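PDB 3WQB: aeromonas extracellular serine protease from Aeromonas sobria, which cleaves peptide bonds after paired basic residues, one of them lysine, and activates the host plasma kallikrein/kinin system as a probable potent virulence factor. Local coordinates for residues 508-513 / 526-531; 181-186 / 513-518; 106-111 / 296-301. The protein carries 1 engineered substitution. All coordinates share one frame; numbering follows the deposited sequence.

Contact 1: 508-513 / 526-531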
# COMPACT_ATOMS: atom_id res chain seq x y z
N ASN A 508 -16.08 -5.45 -5.27
CA ASN A 508 -14.96 -5.46 -4.35
C ASN A 508 -15.30 -6.20 -3.06
O ASN A 508 -16.37 -6.82 -2.95
CB ASN A 508 -14.56 -4.02 -4.06
CG ASN A 508 -15.73 -3.22 -3.55
OD1 ASN A 508 -16.22 -3.45 -2.45
ND2 ASN A 508 -16.20 -2.28 -4.37
N SER A 509 -14.38 -6.16 -2.11
CA SER A 509 -14.47 -6.96 -0.89
C SER A 509 -15.29 -6.34 0.24
O SER A 509 -15.27 -6.86 1.36
CB SER A 509 -13.07 -7.33 -0.39
OG SER A 509 -12.40 -6.20 0.13
N LEU A 510 -16.00 -5.24 -0.03
CA LEU A 510 -16.86 -4.63 1.00
C LEU A 510 -18.15 -5.42 1.23
O LEU A 510 -19.25 -4.88 1.14
CB LEU A 510 -17.16 -3.16 0.67
CG LEU A 510 -15.95 -2.23 0.63
CD1 LEU A 510 -16.38 -0.83 0.22
CD2 LEU A 510 -15.25 -2.20 1.98
N VAL A 511 -17.98 -6.69 1.56
CA VAL A 511 -19.09 -7.62 1.74
C VAL A 511 -19.56 -7.73 3.21
O VAL A 511 -20.36 -8.60 3.55
CB VAL A 511 -18.72 -9.03 1.20
CG1 VAL A 511 -18.43 -8.97 -0.31
CG2 VAL A 511 -17.53 -9.62 1.98
N GLY A 512 -19.05 -6.83 4.05
CA GLY A 512 -19.31 -6.86 5.48
C GLY A 512 -20.76 -6.72 5.89
O GLY A 512 -21.14 -7.19 6.97
N GLN A 513 -21.58 -6.10 5.06
CA GLN A 513 -23.00 -5.99 5.38
C GLN A 513 -23.67 -7.36 5.34
O GLN A 513 -24.47 -7.68 6.22
CB GLN A 513 -23.71 -5.03 4.43
CG GLN A 513 -23.21 -3.60 4.53
CD GLN A 513 -23.61 -2.77 3.32
OE1 GLN A 513 -23.33 -3.13 2.18
NE2 GLN A 513 -24.27 -1.65 3.58
N LYS A 526 -24.14 1.12 7.28
CA LYS A 526 -25.23 1.74 6.53
C LYS A 526 -24.79 2.08 5.13
O LYS A 526 -25.60 2.18 4.20
CB LYS A 526 -25.67 3.02 7.23
CG LYS A 526 -26.46 2.82 8.52
CD LYS A 526 -27.23 4.10 8.85
CE LYS A 526 -28.31 4.39 7.81
NZ LYS A 526 -28.56 5.85 7.66
N GLY A 527 -23.48 2.27 4.97
CA GLY A 527 -22.90 2.68 3.71
C GLY A 527 -21.50 3.23 3.93
O GLY A 527 -20.75 2.72 4.75
N LEU A 528 -21.16 4.27 3.19
CA LEU A 528 -19.85 4.90 3.29
C LEU A 528 -19.97 6.14 4.15
O LEU A 528 -20.95 6.86 4.05
CB LEU A 528 -19.34 5.30 1.91
CG LEU A 528 -19.23 4.21 0.83
CD1 LEU A 528 -18.62 4.81 -0.43
CD2 LEU A 528 -18.41 3.02 1.32
N ARG A 529 -18.97 6.36 5.00
CA ARG A 529 -18.90 7.55 5.84
C ARG A 529 -17.49 8.13 5.72
O ARG A 529 -16.54 7.59 6.30
CB ARG A 529 -19.23 7.21 7.31
CG ARG A 529 -20.69 6.83 7.59
CD ARG A 529 -21.65 7.95 7.20
NE ARG A 529 -23.05 7.66 7.52
CZ ARG A 529 -23.90 7.03 6.71
NH1 ARG A 529 -23.50 6.60 5.51
NH2 ARG A 529 -25.15 6.82 7.08
N ASP A 530 -17.36 9.20 4.94
CA ASP A 530 -16.06 9.82 4.66
C ASP A 530 -15.02 8.79 4.20
O ASP A 530 -13.87 8.79 4.65
CB ASP A 530 -15.52 10.60 5.86
CG ASP A 530 -16.32 11.85 6.20
OD1 ASP A 530 -17.01 12.40 5.31
OD2 ASP A 530 -16.25 12.29 7.37
N MET A 531 -15.44 7.87 3.33
CA MET A 531 -14.49 6.92 2.78
C MET A 531 -13.60 7.65 1.78
O MET A 531 -14.11 8.30 0.86
CB MET A 531 -15.17 5.74 2.11
CG MET A 531 -14.15 4.73 1.64
SD MET A 531 -14.81 3.36 0.74
CE MET A 531 -13.46 3.03 -0.39
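Leu510, in the turn ahead of helix 512-520, and Gln513, in its first turn, face the first residues of strand 527-535 and Lys526 just ahead of it, within the β-rich P-domain. The apolar part is a loose methyl-to-methyl approach, with CD1 of Leu510 4.5 Å from CD2 of Leu528. Leu528 turns its branch in among Val479 and Leu481 of the partner strand 471-482, and Pro185 from the subtilisin domain also touches it.

The polar part is indirect. Gln513 runs extended beyond CG and lays NE2 4.1 Å from Lys526 C and 4.2 Å from Gly527 N, too far for bonding. Its amide is held from just outside: NE2 gives to the carbonyls of His483 and Thr525, and OE1 accepts from Leu486 N, which fixes the rotation of the group.

Local bonds shape both segments. Asn508 OD1 takes Leu510 N at 3.0 Å, in its carbonyl plane and on a lone pair, making an Asx turn; Val511 sits at the N-cap position. On the strand side, Lys526 NZ and Arg529 NH2 share Asp482 as salt-bridge partner. Arg529 NH1, with its acceptor nearly in the guanidinium plane, reaches Leu528 O at 2.9 Å from 53° above the carbonyl plane.

Contact 2: 181-186 / 513-518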
# COMPACT_ATOMS: atom_id res chain seq x y z
N SER A 181 -6.52 -5.38 4.68
CA SER A 181 -7.69 -5.81 3.92
C SER A 181 -8.93 -5.57 4.76
O SER A 181 -8.90 -5.74 5.97
CB SER A 181 -7.57 -7.28 3.52
OG SER A 181 -6.46 -7.47 2.65
N VAL A 182 -10.01 -5.16 4.11
CA VAL A 182 -11.23 -4.79 4.82
C VAL A 182 -12.45 -5.37 4.14
O VAL A 182 -12.46 -5.53 2.91
CB VAL A 182 -11.40 -3.24 4.95
CG1 VAL A 182 -10.28 -2.64 5.79
CG2 VAL A 182 -11.46 -2.57 3.58
N VAL A 183 -13.48 -5.65 4.94
CA VAL A 183 -14.80 -6.01 4.41
C VAL A 183 -15.85 -4.95 4.73
O VAL A 183 -16.98 -5.02 4.25
CB VAL A 183 -15.28 -7.42 4.88
CG1 VAL A 183 -14.33 -8.49 4.36
CG2 VAL A 183 -15.40 -7.49 6.40
N ASP A 184 -15.47 -3.97 5.55
CA ASP A 184 -16.32 -2.83 5.84
C ASP A 184 -15.52 -1.56 5.64
O ASP A 184 -14.34 -1.52 5.97
CB ASP A 184 -16.88 -2.89 7.26
CG ASP A 184 -17.94 -3.97 7.43
OD1 ASP A 184 -17.60 -5.01 8.03
OD2 ASP A 184 -19.09 -3.80 6.95
N PRO A 185 -16.16 -0.52 5.08
CA PRO A 185 -15.44 0.70 4.75
C PRO A 185 -14.98 1.42 6.00
O PRO A 185 -15.61 1.34 7.06
CB PRO A 185 -16.49 1.53 4.01
CG PRO A 185 -17.79 1.06 4.57
CD PRO A 185 -17.60 -0.41 4.78
N ARG A 186 -13.86 2.11 5.89
CA ARG A 186 -13.38 2.93 6.99
C ARG A 186 -13.23 4.38 6.61
O ARG A 186 -12.92 4.70 5.47
CB ARG A 186 -12.05 2.38 7.51
CG ARG A 186 -12.24 1.18 8.41
CD ARG A 186 -10.92 0.57 8.77
NE ARG A 186 -11.09 -0.72 9.42
CZ ARG A 186 -10.51 -1.07 10.56
NH1 ARG A 186 -9.70 -0.22 11.19
NH2 ARG A 186 -10.73 -2.27 11.07
N GLN A 513 -21.58 -6.10 5.06
CA GLN A 513 -23.00 -5.99 5.38
C GLN A 513 -23.67 -7.36 5.34
O GLN A 513 -24.47 -7.68 6.22
CB GLN A 513 -23.71 -5.03 4.43
CG GLN A 513 -23.21 -3.60 4.53
CD GLN A 513 -23.61 -2.77 3.32
OE1 GLN A 513 -23.33 -3.13 2.18
NE2 GLN A 513 -24.27 -1.65 3.58
N SER A 514 -23.31 -8.16 4.35
CA SER A 514 -23.79 -9.53 4.24
C SER A 514 -23.23 -10.41 5.36
O SER A 514 -23.95 -11.23 5.94
CB SER A 514 -23.46 -10.12 2.87
OG SER A 514 -24.18 -9.43 1.86
N LEU A 515 -21.95 -10.23 5.67
CA LEU A 515 -21.31 -11.00 6.73
C LEU A 515 -21.97 -10.71 8.08
O LEU A 515 -22.26 -11.63 8.85
CB LEU A 515 -19.81 -10.74 6.78
CG LEU A 515 -18.98 -11.64 7.70
CD1 LEU A 515 -19.08 -13.12 7.30
CD2 LEU A 515 -17.54 -11.18 7.71
N ASP A 516 -22.23 -9.43 8.35
CA ASP A 516 -22.91 -9.01 9.57
C ASP A 516 -24.30 -9.63 9.69
O ASP A 516 -24.66 -10.12 10.75
CB ASP A 516 -23.02 -7.48 9.64
CG ASP A 516 -21.79 -6.83 10.27
OD1 ASP A 516 -20.77 -7.52 10.48
OD2 ASP A 516 -21.86 -5.62 10.55
N GLN A 517 -25.05 -9.62 8.59
CA GLN A 517 -26.39 -10.21 8.58
C GLN A 517 -26.36 -11.71 8.89
O GLN A 517 -27.15 -12.20 9.71
CB GLN A 517 -27.10 -9.94 7.25
CG GLN A 517 -28.57 -10.38 7.20
CD GLN A 517 -29.42 -9.78 8.31
OE1 GLN A 517 -30.06 -10.51 9.07
NE2 GLN A 517 -29.42 -8.45 8.42
N GLN A 518 -25.44 -12.43 8.26
CA GLN A 518 -25.26 -13.87 8.50
C GLN A 518 -24.80 -14.19 9.92
O GLN A 518 -25.38 -15.04 10.60
CB GLN A 518 -24.29 -14.47 7.48
CG GLN A 518 -23.91 -15.93 7.74
CD GLN A 518 -22.91 -16.47 6.74
OE1 GLN A 518 -23.27 -16.90 5.65
NE2 GLN A 518 -21.63 -16.45 7.13
O HOH W 1 -21.77 -4.24 8.23
O HOH W 2 -18.49 -7.51 8.70
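Asp184 OD2 is held by Thr525 OG1 and by a water at 3.0 Å; Gln513 N, at the start of helix 512-520, is 3.9 Å from the same OD2, too far for a bond. That water is also 2.7 Å from Asp516 OD2. A second water lies 2.7 Å from Asp184 OD1 and 2.9 Å from Asp516 OD1, so the two waters sit between the carboxylates within hydrogen-bonding distance of both, though not every bond need be made at once. With CG anti to its carbonyl carbon (chi1 -72°), Asp184 carries its carboxylate up to the first turn of the helix, where the amino-terminal dipole would favour a negative charge.

The two acids are like charges, OD1 to OD1 4.7 Å; the salt bridge of Asp516 with Arg524 probably offsets their repulsion. This is the seam between the two domains of a furin-type protease: a loop of the subtilisin domain, after strand 173-179, meets the first turns of a P-domain helix. Beside the waters the seam turns apolar, with Val183 CG2 4.5 Å from Leu515 CD2. Leu515 also packs on Leu563 of strand 559-565, and apolar side chains of another protein chain pack against both Val183 and Leu515.

Contact 3: 106-111 / 296-301. With CA (calcium ion), chain E.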
# COMPACT_ATOMS: atom_id res chain seq x y z
N PRO A 106 16.26 -6.33 15.70
CA PRO A 106 14.95 -6.78 15.24
C PRO A 106 14.97 -8.16 14.58
O PRO A 106 14.07 -8.49 13.82
CB PRO A 106 14.57 -5.70 14.22
CG PRO A 106 15.88 -5.33 13.61
CD PRO A 106 16.88 -5.40 14.74
N THR A 107 15.97 -8.98 14.90
CA THR A 107 16.06 -10.34 14.34
C THR A 107 14.88 -11.17 14.86
O THR A 107 14.64 -11.21 16.06
CB THR A 107 17.40 -11.00 14.71
OG1 THR A 107 18.47 -10.24 14.15
CG2 THR A 107 17.48 -12.44 14.19
N PRO A 108 14.13 -11.82 13.95
CA PRO A 108 13.00 -12.64 14.39
C PRO A 108 13.42 -13.89 15.15
O PRO A 108 14.52 -14.42 14.94
CB PRO A 108 12.31 -13.05 13.09
CG PRO A 108 12.85 -12.19 12.06
CD PRO A 108 14.19 -11.72 12.48
N THR A 109 12.52 -14.35 16.02
CA THR A 109 12.66 -15.62 16.72
C THR A 109 11.81 -16.71 16.08
O THR A 109 11.95 -17.89 16.40
CB THR A 109 12.23 -15.50 18.19
OG1 THR A 109 10.91 -14.96 18.26
CG2 THR A 109 13.20 -14.61 18.95
N ASP A 110 10.92 -16.32 15.18
CA ASP A 110 10.02 -17.27 14.55
C ASP A 110 10.53 -17.66 13.16
O ASP A 110 10.79 -16.78 12.34
CB ASP A 110 8.63 -16.63 14.44
CG ASP A 110 7.64 -17.50 13.73
OD1 ASP A 110 7.17 -18.49 14.33
OD2 ASP A 110 7.31 -17.17 12.57
N PRO A 111 10.68 -18.97 12.89
CA PRO A 111 11.24 -19.39 11.59
C PRO A 111 10.51 -18.86 10.35
O PRO A 111 11.15 -18.66 9.32
CB PRO A 111 11.16 -20.92 11.66
CG PRO A 111 11.25 -21.22 13.11
CD PRO A 111 10.48 -20.13 13.79
N THR A 296 17.64 -12.38 0.19
CA THR A 296 18.15 -12.83 1.46
C THR A 296 17.05 -13.43 2.34
O THR A 296 15.99 -12.83 2.54
CB THR A 296 18.81 -11.66 2.21
OG1 THR A 296 17.91 -10.54 2.22
CG2 THR A 296 20.10 -11.23 1.52
N ASP A 297 17.32 -14.61 2.87
CA ASP A 297 16.43 -15.31 3.79
C ASP A 297 16.93 -15.14 5.21
O ASP A 297 18.04 -14.66 5.43
CB ASP A 297 16.44 -16.80 3.43
CG ASP A 297 15.28 -17.55 4.04
OD1 ASP A 297 14.16 -16.99 4.06
OD2 ASP A 297 15.49 -18.69 4.51
N LEU A 298 16.11 -15.53 6.19
CA LEU A 298 16.66 -15.71 7.53
C LEU A 298 17.81 -16.71 7.46
O LEU A 298 17.69 -17.74 6.79
CB LEU A 298 15.60 -16.20 8.51
CG LEU A 298 14.38 -15.30 8.73
CD1 LEU A 298 13.47 -15.89 9.80
CD2 LEU A 298 14.81 -13.90 9.11
N PRO A 299 18.95 -16.40 8.12
CA PRO A 299 20.11 -17.28 7.95
C PRO A 299 19.92 -18.68 8.54
O PRO A 299 19.23 -18.84 9.55
CB PRO A 299 21.24 -16.54 8.67
CG PRO A 299 20.57 -15.53 9.54
CD PRO A 299 19.25 -15.22 8.94
N GLY A 300 20.52 -19.68 7.90
CA GLY A 300 20.49 -21.04 8.41
C GLY A 300 19.37 -21.86 7.82
O GLY A 300 18.37 -21.32 7.34
N CYS A 301 19.53 -23.17 7.87
CA CYS A 301 18.52 -24.07 7.34
C CYS A 301 17.44 -24.38 8.39
O CYS A 301 16.55 -25.18 8.14
CB CYS A 301 19.16 -25.33 6.76
SG CYS A 301 20.32 -25.01 5.38
CA CA E . 17.08 -19.89 5.89
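Leu298 of loop 296-301 packs against Pro108, Asp110 and Pro111 of loop 106-111, and its side chain can be followed outward from the backbone. Its CB heads toward segment 106-111, and CG stands anti to the carbonyl carbon (chi1 -60°), which sets the branch between Pro108 on one hand and the backbone of Asp110 and Pro111 on the other. Both methyls make the contact. Leu298 CD2 is 3.9 Å from Pro108 CG and 4.1 Å from Pro108 CD, the two side chains meeting at a slant. Leu298 CD1 lies against two carbonyl oxygens, 3.6 Å from Pro111 O and 3.8 Å from Asp110 O. These are van der Waals contacts, and the side chain of Met303 lies close by as well.

While its side chain packs, the backbone of Leu298 binds metal: its O is 2.4 Å from a calcium ion. Asp297 OD2 binds the same ion at 2.4 Å, the carboxylate put there by a CG anti to the backbone N (chi1 -164°), and Gly300 O adds a third ligand at 2.4 Å. The carbonyls of Met303, Asn306 and Cys326 complete the six protein ligands, and a disulfide from Cys301 to Cys326 ties the loop together beside the ion.

In the subtilisin domain, segment 296-301 leaves strand 293-296 on its way to strand 328-329, and segment 106-111 lies between strand 73-77 and helix 115-124.

In the fold
Contacts 1 and 2 form one continuous region, their centres 7 Å apart. They share Gln513 and helix 512-520, and loop 181-186 is hydrogen-bonded to the helix start and to the turn ahead of it: Val183 O to Gly512 N at 2.8 Å and Val182 O to Ser509 OG at 2.9 Å. A P-domain calcium ion lies about 10 Å from the Gln513 side chain. Contact 3 is remote, its centre 38 Å from that of contact 1 and 36 Å from that of contact 2, and it has its own calcium. It is the nearest in sequence of the three to the predicted charge relay: segment 106-111 runs toward His115, whose partners are Asp78 and position 336, an engineered alanine here.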